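Local coordinates for protein putative arylalkylamine N-Acetyltransferase 7 (Aedes aegypti, PDB 4FD7) that probably transfers an acetyl group from acetyl-CoA to an amine substrate, as a mosquito member of the GNAT family of N-acetyltransferases, at residues A[42-53]-A[71-82]. Sequence-based numbering, arbitrary orientation.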
# COMPACT_ATOMS: atom_id res chain seq x y z
N GLU A 42 -9.76 -13.12 3.17
CA GLU A 42 -9.07 -13.51 4.40
C GLU A 42 -7.65 -13.94 4.07
O GLU A 42 -6.72 -13.61 4.82
CB GLU A 42 -9.81 -14.57 5.22
CG GLU A 42 -9.24 -14.74 6.65
CD GLU A 42 -9.60 -13.60 7.62
OE1 GLU A 42 -10.65 -12.94 7.41
OE2 GLU A 42 -8.85 -13.37 8.60
N ASP A 43 -7.46 -14.63 2.93
CA ASP A 43 -6.12 -15.08 2.59
C ASP A 43 -5.23 -13.85 2.50
O ASP A 43 -4.12 -13.82 3.07
CB ASP A 43 -6.12 -15.87 1.27
CG ASP A 43 -6.78 -17.24 1.42
OD1 ASP A 43 -6.86 -17.73 2.56
OD2 ASP A 43 -7.19 -17.82 0.39
N ALA A 44 -5.76 -12.79 1.87
CA ALA A 44 -5.01 -11.55 1.71
C ALA A 44 -4.65 -10.98 3.08
O ALA A 44 -3.50 -10.62 3.33
CB ALA A 44 -5.80 -10.55 0.90
N ILE A 45 -5.65 -10.95 3.96
CA ILE A 45 -5.45 -10.42 5.30
C ILE A 45 -4.32 -11.21 5.94
O ILE A 45 -3.37 -10.62 6.48
CB ILE A 45 -6.74 -10.52 6.13
CG1 ILE A 45 -7.77 -9.51 5.62
CG2 ILE A 45 -6.45 -10.33 7.63
CD1 ILE A 45 -7.28 -8.10 5.61
N ARG A 46 -4.37 -12.54 5.82
CA ARG A 46 -3.36 -13.34 6.47
C ARG A 46 -1.98 -13.08 5.87
O ARG A 46 -0.99 -12.95 6.60
CB ARG A 46 -3.75 -14.83 6.47
CG ARG A 46 -4.75 -15.13 7.57
CD ARG A 46 -5.62 -16.37 7.34
NE ARG A 46 -6.68 -16.42 8.35
CZ ARG A 46 -7.46 -17.48 8.58
NH1 ARG A 46 -7.34 -18.59 7.86
NH2 ARG A 46 -8.37 -17.42 9.54
N HIS A 47 -1.95 -12.91 4.55
CA HIS A 47 -0.69 -12.61 3.88
C HIS A 47 -0.15 -11.30 4.45
O HIS A 47 1.02 -11.20 4.82
CB HIS A 47 -0.94 -12.50 2.38
CG HIS A 47 0.30 -12.30 1.57
ND1 HIS A 47 0.93 -11.08 1.47
CD2 HIS A 47 0.98 -13.14 0.77
CE1 HIS A 47 1.97 -11.19 0.67
NE2 HIS A 47 2.02 -12.44 0.22
N MET A 48 -1.04 -10.31 4.59
CA MET A 48 -0.61 -9.02 5.11
C MET A 48 -0.05 -9.19 6.53
O MET A 48 0.97 -8.61 6.87
CB MET A 48 -1.76 -8.00 5.09
CG MET A 48 -2.23 -7.60 3.68
SD MET A 48 -1.04 -6.64 2.70
CE MET A 48 -0.94 -5.14 3.65
N CYS A 49 -0.69 -10.03 7.34
CA CYS A 49 -0.23 -10.21 8.70
C CYS A 49 1.06 -10.98 8.75
O CYS A 49 1.87 -10.79 9.66
CB CYS A 49 -1.29 -10.95 9.50
SG CYS A 49 -2.75 -9.95 9.72
N ASP A 50 1.27 -11.86 7.78
CA ASP A 50 2.38 -12.80 7.89
C ASP A 50 3.66 -12.12 7.45
O ASP A 50 4.76 -12.45 7.92
CB ASP A 50 2.16 -14.02 7.00
CG ASP A 50 1.23 -15.03 7.61
OD1 ASP A 50 0.93 -14.91 8.82
OD2 ASP A 50 0.81 -15.96 6.89
N TYR A 51 3.51 -11.19 6.53
CA TYR A 51 4.67 -10.59 5.90
C TYR A 51 4.78 -9.08 6.13
O TYR A 51 5.69 -8.63 6.81
CB TYR A 51 4.70 -10.97 4.43
CG TYR A 51 4.57 -12.47 4.24
CD1 TYR A 51 5.56 -13.33 4.71
CD2 TYR A 51 3.46 -13.02 3.62
CE1 TYR A 51 5.46 -14.70 4.55
CE2 TYR A 51 3.35 -14.40 3.45
CZ TYR A 51 4.34 -15.23 3.92
OH TYR A 51 4.23 -16.59 3.75
N PHE A 52 3.85 -8.32 5.56
CA PHE A 52 3.89 -6.87 5.70
C PHE A 52 4.02 -6.40 7.15
O PHE A 52 4.88 -5.57 7.47
CB PHE A 52 2.65 -6.26 5.05
CG PHE A 52 2.51 -4.78 5.26
CD1 PHE A 52 3.21 -3.88 4.47
CD2 PHE A 52 1.67 -4.30 6.25
CE1 PHE A 52 3.07 -2.50 4.68
CE2 PHE A 52 1.52 -2.94 6.46
CZ PHE A 52 2.21 -2.04 5.69
N ALA A 53 3.18 -6.95 8.03
CA ALA A 53 3.20 -6.60 9.45
C ALA A 53 4.55 -6.90 10.08
O ALA A 53 4.97 -6.22 11.01
CB ALA A 53 2.11 -7.34 10.20
N MET A 71 -2.03 -5.28 15.98
CA MET A 71 -2.45 -6.14 14.87
C MET A 71 -3.96 -6.07 14.67
O MET A 71 -4.46 -6.00 13.54
CB MET A 71 -1.99 -7.57 15.11
CG MET A 71 -0.49 -7.76 14.94
SD MET A 71 0.05 -7.37 13.27
CE MET A 71 -0.89 -8.58 12.36
N GLY A 72 -4.71 -6.06 15.78
CA GLY A 72 -6.15 -5.94 15.71
C GLY A 72 -6.57 -4.63 15.07
O GLY A 72 -7.55 -4.58 14.33
N ASP A 73 -5.82 -3.56 15.35
CA ASP A 73 -6.08 -2.27 14.71
C ASP A 73 -5.90 -2.35 13.21
O ASP A 73 -6.81 -2.01 12.44
CB ASP A 73 -5.15 -1.17 15.25
CG ASP A 73 -5.54 -0.69 16.64
OD1 ASP A 73 -6.74 -0.70 16.97
OD2 ASP A 73 -4.62 -0.30 17.38
N VAL A 74 -4.71 -2.77 12.77
CA VAL A 74 -4.48 -2.72 11.34
C VAL A 74 -5.42 -3.66 10.58
O VAL A 74 -5.93 -3.32 9.50
CB VAL A 74 -2.98 -2.93 11.00
CG1 VAL A 74 -2.56 -4.38 11.26
CG2 VAL A 74 -2.69 -2.46 9.58
N VAL A 75 -5.70 -4.82 11.16
CA VAL A 75 -6.64 -5.74 10.53
C VAL A 75 -8.06 -5.16 10.46
O VAL A 75 -8.76 -5.33 9.45
CB VAL A 75 -6.67 -7.11 11.24
CG1 VAL A 75 -7.73 -8.00 10.65
CG2 VAL A 75 -5.33 -7.79 11.15
N ALA A 76 -8.49 -4.50 11.52
CA ALA A 76 -9.80 -3.83 11.47
C ALA A 76 -9.85 -2.85 10.30
O ALA A 76 -10.83 -2.82 9.52
CB ALA A 76 -10.09 -3.13 12.77
N LEU A 77 -8.78 -2.06 10.16
CA LEU A 77 -8.68 -1.09 9.04
C LEU A 77 -8.75 -1.73 7.65
O LEU A 77 -9.56 -1.31 6.80
CB LEU A 77 -7.39 -0.26 9.15
CG LEU A 77 -7.28 0.89 8.14
CD1 LEU A 77 -8.57 1.68 8.20
CD2 LEU A 77 -6.10 1.78 8.42
N TRP A 78 -7.88 -2.71 7.41
CA TRP A 78 -7.87 -3.43 6.14
C TRP A 78 -9.24 -4.02 5.82
O TRP A 78 -9.71 -3.94 4.68
CB TRP A 78 -6.85 -4.56 6.17
CG TRP A 78 -5.42 -4.10 6.14
CD1 TRP A 78 -4.91 -3.02 5.47
CD2 TRP A 78 -4.30 -4.73 6.78
NE1 TRP A 78 -3.55 -2.94 5.66
CE2 TRP A 78 -3.15 -3.98 6.47
CE3 TRP A 78 -4.17 -5.87 7.59
CZ2 TRP A 78 -1.88 -4.32 6.93
CZ3 TRP A 78 -2.90 -6.20 8.07
CH2 TRP A 78 -1.78 -5.43 7.74
N LYS A 79 -9.86 -4.64 6.84
CA LYS A 79 -11.18 -5.24 6.65
C LYS A 79 -12.24 -4.21 6.29
O LYS A 79 -13.14 -4.52 5.50
CB LYS A 79 -11.62 -6.09 7.86
CG LYS A 79 -10.88 -7.41 7.94
CD LYS A 79 -11.47 -8.35 8.96
CE LYS A 79 -10.67 -9.63 8.98
NZ LYS A 79 -11.28 -10.66 9.86
N ALA A 80 -12.12 -3.01 6.84
CA ALA A 80 -13.03 -1.93 6.43
C ALA A 80 -12.78 -1.50 4.99
O ALA A 80 -13.71 -1.06 4.29
CB ALA A 80 -12.93 -0.73 7.36
N MET A 81 -11.53 -1.60 4.53
CA MET A 81 -11.19 -1.16 3.17
C MET A 81 -11.57 -2.13 2.04
O MET A 81 -11.94 -1.70 0.95
CB MET A 81 -9.69 -0.86 3.06
CG MET A 81 -9.22 0.30 3.93
SD MET A 81 -7.42 0.37 3.97
CE MET A 81 -7.07 0.76 2.26
N LEU A 82 -11.43 -3.43 2.29
CA LEU A 82 -11.61 -4.44 1.24
C LEU A 82 -12.91 -4.36 0.42
O LEU A 82 -12.87 -4.56 -0.79
CB LEU A 82 -11.44 -5.86 1.81
CG LEU A 82 -10.03 -6.19 2.29
CD1 LEU A 82 -10.07 -7.36 3.26
CD2 LEU A 82 -9.15 -6.52 1.11
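Trp78 enters helix 42-53 as a knob into a hole lined by Ile45, Met48, Cys49 and Phe52, where two roughly antiparallel helices of the GNAT fold (146° between their directions) pack against strands 98-108 and 146-155 of the fold's antiparallel sheet. The axes come within 10.9 Å, and the broad indole fills much of the interface; its buried polar atom is satisfied because NE1 donates a hydrogen bond to Met151 O in strand 146-155. Met48 covers one indole face: its CB makes a CH-pi contact 3.9 Å from the centroid of the six-membered ring of Trp78, and bends at chi2 and chi3 fold the flexible chain back over that face, bringing CE to 3.5 Å from Trp78 CZ2. Phe52 meets the same ring obliquely, planes at 66°, while Cys49 SG sits at the edge of the Trp78 ring. That compact thiol also touches Met71, whose CE lies 3.5 Å from Cys49 SG, and the small Ala53 admits the Met71 sulfur. Branched Ile45 divides its contacts, CG2 against Val75 CG1 and CD1 against both Trp78 CB and Leu82 CD1. Toward solvent, the extended Lys79 reaches a salt bridge with Glu42, which is also linked, at longer range, to Arg46; the Lys79 NZ to Glu42 OE1 hydrogen bond is weak, at 3.4 Å.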